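PDB 3SUK: cerato-platanin-like protein from Moniliophthora perniciosa, which is a secreted cerato-platanin of a plant-pathogenic fungus, with a double-psi beta-barrel fold and a molecular function that has not been firmly established. Local coordinates for residues A[2-14]-A[83-97]. Residues are numbered along the deposited sequence; the frame is centred on the assembly and turned at random. Where two conformers were deposited one is given.
Sequences GAVQLRFDNTYDN and IDHAGNGFNVAQAAM
Asp13 meets the start of helix 94-101 with its carboxylate turned to the first two helical amides: OD1 takes Ala95 N through its syn lone pair at 3.0 Å, and OD2 takes Gln94 N at 2.7 Å, on its syn side but tilted a little out of the carboxylate plane. Asn10 ND2 braces this grip, donating to Asp13 OD2 and, nearly in its own amide plane, to Gln94 OE1 at 3.1 Å. The extended Gln94 side chain runs alongside Phe8, its CG over one ring face, 4.1 Å from the centroid, in a CH-pi contact. Met97 SD lies at the edge of the same ring, while Leu6 CD2 packs against Met97 CG at 3.7 Å.

On the sheet face bearing Arg7 and Asn91, the arginine bends at chi3 (68°), bringing NH1 to weak bonds with the carbonyls of Asn88 and Phe90 and with Asn91 OD1; the guanidinium and Asn91 amide planes stand 80° apart. Tyr12 reaches back to Asp84, OH donating to OD2 on the anti side, somewhat out of the carboxylate plane, at 2.6 Å, and one water links that hydroxyl with Asp9 OD2 and Asn91 ND2.

Between the face bearing Leu6 and Phe8 and the face bearing Arg7, strands 4-8 and 90-92 pair in parallel through bonds such as Phe90 N to Gln5 O, and strand 4-8 continues the sheet to strand 110-118. Such parallel pairing, with helix 94-101 starting just after Ala93 at the end of strand 90-92, belongs here to the double-psi beta-barrel of the cerato-platanin family.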
loop_
_atom_site.group_PDB
_atom_site.type_symbol
_atom_site.label_atom_id
_atom_site.label_comp_id
_atom_site.label_asym_id
_atom_site.label_seq_id
_atom_site.Cartn_x
_atom_site.Cartn_y
_atom_site.Cartn_z
ATOM N N GLY A 2 -15.464 -6.151 -6.530
ATOM C CA GLY A 2 -14.777 -7.352 -6.989
ATOM C C GLY A 2 -13.354 -7.453 -6.399
ATOM O O GLY A 2 -12.828 -6.542 -5.831
ATOM N N ALA A 3 -12.737 -8.599 -6.503
ATOM C CA ALA A 3 -11.479 -8.748 -5.823
ATOM C C ALA A 3 -10.363 -8.057 -6.618
ATOM O O ALA A 3 -10.496 -7.829 -7.795
ATOM C CB ALA A 3 -11.211 -10.202 -5.585
ATOM N N VAL A 4 -9.283 -7.682 -5.949
ATOM C CA VAL A 4 -8.115 -7.160 -6.634
ATOM C C VAL A 4 -6.919 -8.015 -6.240
ATOM O O VAL A 4 -6.923 -8.603 -5.203
ATOM C CB VAL A 4 -7.880 -5.635 -6.376
ATOM C CG1 VAL A 4 -9.152 -4.873 -6.530
ATOM C CG2 VAL A 4 -7.292 -5.382 -5.051
ATOM N N GLN A 5 -5.922 -8.082 -7.101
ATOM C CA GLN A 5 -4.750 -8.917 -6.709
ATOM C C GLN A 5 -3.803 -8.133 -5.780
ATOM O O GLN A 5 -3.752 -6.930 -5.802
ATOM C CB GLN A 5 -3.982 -9.447 -7.929
ATOM C CG GLN A 5 -4.738 -10.432 -8.877
ATOM C CD GLN A 5 -3.730 -11.305 -9.549
ATOM O OE1 GLN A 5 -2.880 -10.806 -10.281
ATOM N NE2 GLN A 5 -3.711 -12.605 -9.182
ATOM N N LEU A 6 -3.172 -8.880 -4.893
ATOM C CA LEU A 6 -2.211 -8.326 -3.958
ATOM C C LEU A 6 -0.987 -9.226 -3.888
ATOM O O LEU A 6 -1.134 -10.394 -3.728
ATOM C CB LEU A 6 -2.851 -8.104 -2.575
ATOM C CG LEU A 6 -1.938 -7.414 -1.555
ATOM C CD1 LEU A 6 -2.739 -6.528 -0.646
ATOM C CD2 LEU A 6 -1.163 -8.403 -0.732
ATOM N N ARG A 7 0.194 -8.620 -3.920
ATOM C CA ARG A 7 1.471 -9.309 -3.770
ATOM C C ARG A 7 2.350 -8.371 -2.931
ATOM O O ARG A 7 1.915 -7.321 -2.532
ATOM C CB ARG A 7 2.135 -9.606 -5.121
ATOM C CG ARG A 7 2.361 -8.361 -5.919
ATOM C CD ARG A 7 2.586 -8.560 -7.453
ATOM N NE ARG A 7 1.440 -9.040 -8.228
ATOM C CZ ARG A 7 0.197 -8.521 -8.317
ATOM N NH1 ARG A 7 -0.298 -7.433 -7.616
ATOM N NH2 ARG A 7 -0.614 -9.171 -9.120
ATOM N N PHE A 8 3.552 -8.813 -2.627
ATOM C CA PHE A 8 4.448 -8.003 -1.834
ATOM C C PHE A 8 5.690 -7.632 -2.602
ATOM O O PHE A 8 6.065 -8.244 -3.567
ATOM C CB PHE A 8 4.776 -8.643 -0.464
ATOM C CG PHE A 8 5.712 -9.825 -0.538
ATOM C CD1 PHE A 8 7.085 -9.657 -0.542
ATOM C CD2 PHE A 8 5.213 -11.078 -0.602
ATOM C CE1 PHE A 8 7.910 -10.695 -0.612
ATOM C CE2 PHE A 8 6.064 -12.148 -0.637
ATOM C CZ PHE A 8 7.418 -11.946 -0.657
ATOM N N ASP A 9 6.243 -6.530 -2.166
ATOM C CA ASP A 9 7.474 -5.970 -2.742
ATOM C C ASP A 9 8.266 -5.421 -1.571
ATOM O O ASP A 9 7.846 -4.490 -0.939
ATOM C CB ASP A 9 7.093 -4.863 -3.731
ATOM C CG ASP A 9 8.298 -4.210 -4.425
ATOM O OD1 ASP A 9 9.377 -4.318 -3.947
ATOM O OD2 ASP A 9 8.095 -3.563 -5.449
ATOM N N ASN A 10 9.446 -6.018 -1.341
ATOM C CA ASN A 10 10.302 -5.689 -0.213
ATOM C C ASN A 10 10.901 -4.278 -0.260
ATOM O O ASN A 10 11.400 -3.832 0.698
ATOM C CB ASN A 10 11.423 -6.724 -0.056
ATOM C CG ASN A 10 10.913 -8.105 0.299
ATOM O OD1 ASN A 10 11.183 -9.042 -0.408
ATOM N ND2 ASN A 10 10.173 -8.214 1.365
ATOM N N THR A 11 10.796 -3.590 -1.381
ATOM C CA THR A 11 11.201 -2.181 -1.497
ATOM C C THR A 11 10.496 -1.436 -0.360
ATOM O O THR A 11 11.096 -0.695 0.350
ATOM C CB THR A 11 10.670 -1.626 -2.871
ATOM O OG1 THR A 11 11.422 -2.214 -3.932
ATOM C CG2 THR A 11 10.823 -0.158 -2.937
ATOM N N TYR A 12 9.221 -1.711 -0.129
ATOM C CA TYR A 12 8.421 -0.970 0.859
ATOM C C TYR A 12 8.629 -1.342 2.321
ATOM O O TYR A 12 8.132 -0.683 3.167
ATOM C CB TYR A 12 6.917 -1.029 0.480
ATOM C CG TYR A 12 6.669 -0.661 -0.976
ATOM C CD1 TYR A 12 7.071 0.566 -1.492
ATOM C CD2 TYR A 12 6.074 -1.555 -1.842
ATOM C CE1 TYR A 12 6.858 0.885 -2.831
ATOM C CE2 TYR A 12 5.892 -1.249 -3.157
ATOM C CZ TYR A 12 6.288 -0.050 -3.663
ATOM O OH TYR A 12 6.097 0.261 -4.983
ATOM N N ASP A 13 9.331 -2.433 2.552
ATOM C CA ASP A 13 9.596 -2.934 3.909
ATOM C C ASP A 13 10.623 -2.115 4.636
ATOM O O ASP A 13 10.753 -2.209 5.813
ATOM C CB ASP A 13 10.005 -4.406 3.901
ATOM C CG ASP A 13 8.827 -5.292 3.744
ATOM O OD1 ASP A 13 8.069 -5.366 4.708
ATOM O OD2 ASP A 13 8.661 -5.824 2.690
ATOM N N ASN A 14 11.317 -1.302 3.882
ATOM C CA ASN A 14 12.440 -0.537 4.411
ATOM C C ASN A 14 12.017 0.915 4.734
ATOM O O ASN A 14 11.813 1.714 3.865
ATOM C CB ASN A 14 13.629 -0.645 3.392
ATOM C CG ASN A 14 14.120 -2.147 3.144
ATOM O OD1 ASN A 14 14.747 -2.748 3.995
ATOM N ND2 ASN A 14 13.802 -2.700 1.998
ATOM N N ILE A 83 1.284 4.734 -2.460
ATOM C CA ILE A 83 2.317 5.725 -2.766
ATOM C C ILE A 83 3.064 5.562 -4.104
ATOM O O ILE A 83 4.015 6.250 -4.348
ATOM C CB ILE A 83 3.358 5.741 -1.612
ATOM C CG1 ILE A 83 4.191 4.448 -1.566
ATOM C CG2 ILE A 83 2.646 6.007 -0.271
ATOM C CD1 ILE A 83 5.396 4.499 -0.660
ATOM N N ASP A 84 2.677 4.576 -4.897
ATOM C CA ASP A 84 3.459 4.231 -6.088
ATOM C C ASP A 84 2.508 3.551 -7.068
ATOM O O ASP A 84 1.445 3.161 -6.689
ATOM C CB ASP A 84 4.618 3.313 -5.669
ATOM C CG ASP A 84 5.769 3.217 -6.689
ATOM O OD1 ASP A 84 5.744 3.920 -7.672
ATOM O OD2 ASP A 84 6.634 2.386 -6.396
ATOM N N HIS A 85 2.935 3.455 -8.312
ATOM C CA HIS A 85 2.228 2.733 -9.365
ATOM C C HIS A 85 2.502 1.226 -9.298
ATOM O O HIS A 85 3.585 0.858 -9.182
ATOM C CB HIS A 85 2.687 3.279 -10.743
ATOM C CG HIS A 85 2.235 2.439 -11.911
ATOM N ND1 HIS A 85 0.940 2.421 -12.358
ATOM C CD2 HIS A 85 2.902 1.554 -12.678
ATOM C CE1 HIS A 85 0.834 1.591 -13.375
ATOM N NE2 HIS A 85 2.014 1.063 -13.593
ATOM N N ALA A 86 1.451 0.426 -9.459
ATOM C CA ALA A 86 1.552 -1.023 -9.663
ATOM C C ALA A 86 0.883 -1.319 -10.993
ATOM O O ALA A 86 0.001 -0.639 -11.405
ATOM C CB ALA A 86 0.826 -1.752 -8.561
ATOM N N GLY A 87 1.343 -2.360 -11.649
ATOM C CA GLY A 87 0.723 -2.800 -12.875
ATOM C C GLY A 87 -0.636 -3.444 -12.690
ATOM O O GLY A 87 -1.383 -3.473 -13.579
ATOM N N ASN A 88 -0.885 -4.055 -11.555
ATOM C CA ASN A 88 -2.108 -4.836 -11.367
ATOM C C ASN A 88 -2.485 -4.999 -9.882
ATOM O O ASN A 88 -1.944 -5.836 -9.237
ATOM C CB ASN A 88 -1.871 -6.216 -12.033
ATOM C CG ASN A 88 -2.976 -7.184 -11.853
ATOM O OD1 ASN A 88 -4.088 -6.844 -11.719
ATOM N ND2 ASN A 88 -2.631 -8.434 -11.957
ATOM N N GLY A 89 -3.466 -4.266 -9.416
ATOM C CA GLY A 89 -3.796 -4.250 -7.996
ATOM C C GLY A 89 -2.713 -3.665 -7.087
ATOM O O GLY A 89 -2.166 -2.649 -7.405
ATOM N N PHE A 90 -2.424 -4.353 -5.998
ATOM C CA PHE A 90 -1.499 -3.819 -4.991
ATOM C C PHE A 90 -0.183 -4.584 -4.925
ATOM O O PHE A 90 -0.160 -5.789 -4.934
ATOM C CB PHE A 90 -2.097 -3.893 -3.559
ATOM C CG PHE A 90 -3.299 -3.028 -3.321
ATOM C CD1 PHE A 90 -3.138 -1.702 -3.047
ATOM C CD2 PHE A 90 -4.579 -3.573 -3.260
ATOM C CE1 PHE A 90 -4.215 -0.920 -2.811
ATOM C CE2 PHE A 90 -5.671 -2.768 -3.027
ATOM C CZ PHE A 90 -5.449 -1.441 -2.775
ATOM N N ASN A 91 0.903 -3.844 -4.814
ATOM C CA ASN A 91 2.166 -4.400 -4.375
ATOM C C ASN A 91 2.542 -3.732 -3.042
ATOM O O ASN A 91 2.873 -2.614 -3.002
ATOM C CB ASN A 91 3.304 -4.112 -5.365
ATOM C CG ASN A 91 2.977 -4.440 -6.806
ATOM O OD1 ASN A 91 2.203 -5.287 -7.130
ATOM N ND2 ASN A 91 3.616 -3.719 -7.667
ATOM N N VAL A 92 2.507 -4.513 -1.976
ATOM C CA VAL A 92 2.645 -3.974 -0.622
ATOM C C VAL A 92 3.880 -4.456 0.118
ATOM O O VAL A 92 4.493 -5.371 -0.260
ATOM C CB VAL A 92 1.355 -4.234 0.246
ATOM C CG1 VAL A 92 0.109 -3.697 -0.517
ATOM C CG2 VAL A 92 1.221 -5.720 0.645
ATOM N N ALA A 93 4.202 -3.794 1.219
ATOM C CA ALA A 93 5.330 -4.262 2.027
ATOM C C ALA A 93 5.016 -5.691 2.474
ATOM O O ALA A 93 3.913 -6.019 2.775
ATOM C CB ALA A 93 5.525 -3.345 3.234
ATOM N N GLN A 94 6.038 -6.519 2.545
ATOM C CA GLN A 94 5.812 -7.871 2.995
ATOM C C GLN A 94 5.163 -7.819 4.393
ATOM O O GLN A 94 4.281 -8.586 4.685
ATOM C CB GLN A 94 7.147 -8.640 3.075
ATOM C CG GLN A 94 6.926 -10.110 3.434
ATOM C CD GLN A 94 8.241 -10.813 3.723
ATOM O OE1 GLN A 94 9.184 -10.654 3.012
ATOM N NE2 GLN A 94 8.249 -11.641 4.762
ATOM N N ALA A 95 5.586 -6.913 5.236
ATOM C CA ALA A 95 5.064 -6.884 6.586
ATOM C C ALA A 95 3.542 -6.679 6.587
ATOM O O ALA A 95 2.835 -7.297 7.382
ATOM C CB ALA A 95 5.753 -5.827 7.375
ATOM N N ALA A 96 3.064 -5.848 5.682
ATOM C CA ALA A 96 1.652 -5.625 5.514
ATOM C C ALA A 96 0.915 -6.856 5.032
ATOM O O ALA A 96 -0.123 -7.149 5.533
ATOM C CB ALA A 96 1.396 -4.471 4.580
ATOM N N MET A 97 1.442 -7.550 4.044
ATOM C CA MET A 97 0.861 -8.785 3.570
ATOM C C MET A 97 0.899 -9.837 4.675
ATOM O O MET A 97 -0.007 -10.606 4.794
ATOM C CB MET A 97 1.515 -9.286 2.290
ATOM C CG MET A 97 0.780 -10.428 1.688
ATOM S SD MET A 97 1.474 -10.894 0.081
ATOM C CE MET A 97 0.398 -12.230 -0.417
HETATM O O HOH W 1 -6.059 -6.756 -9.646
HETATM O O HOH W 2 5.960 -2.062 -6.634
#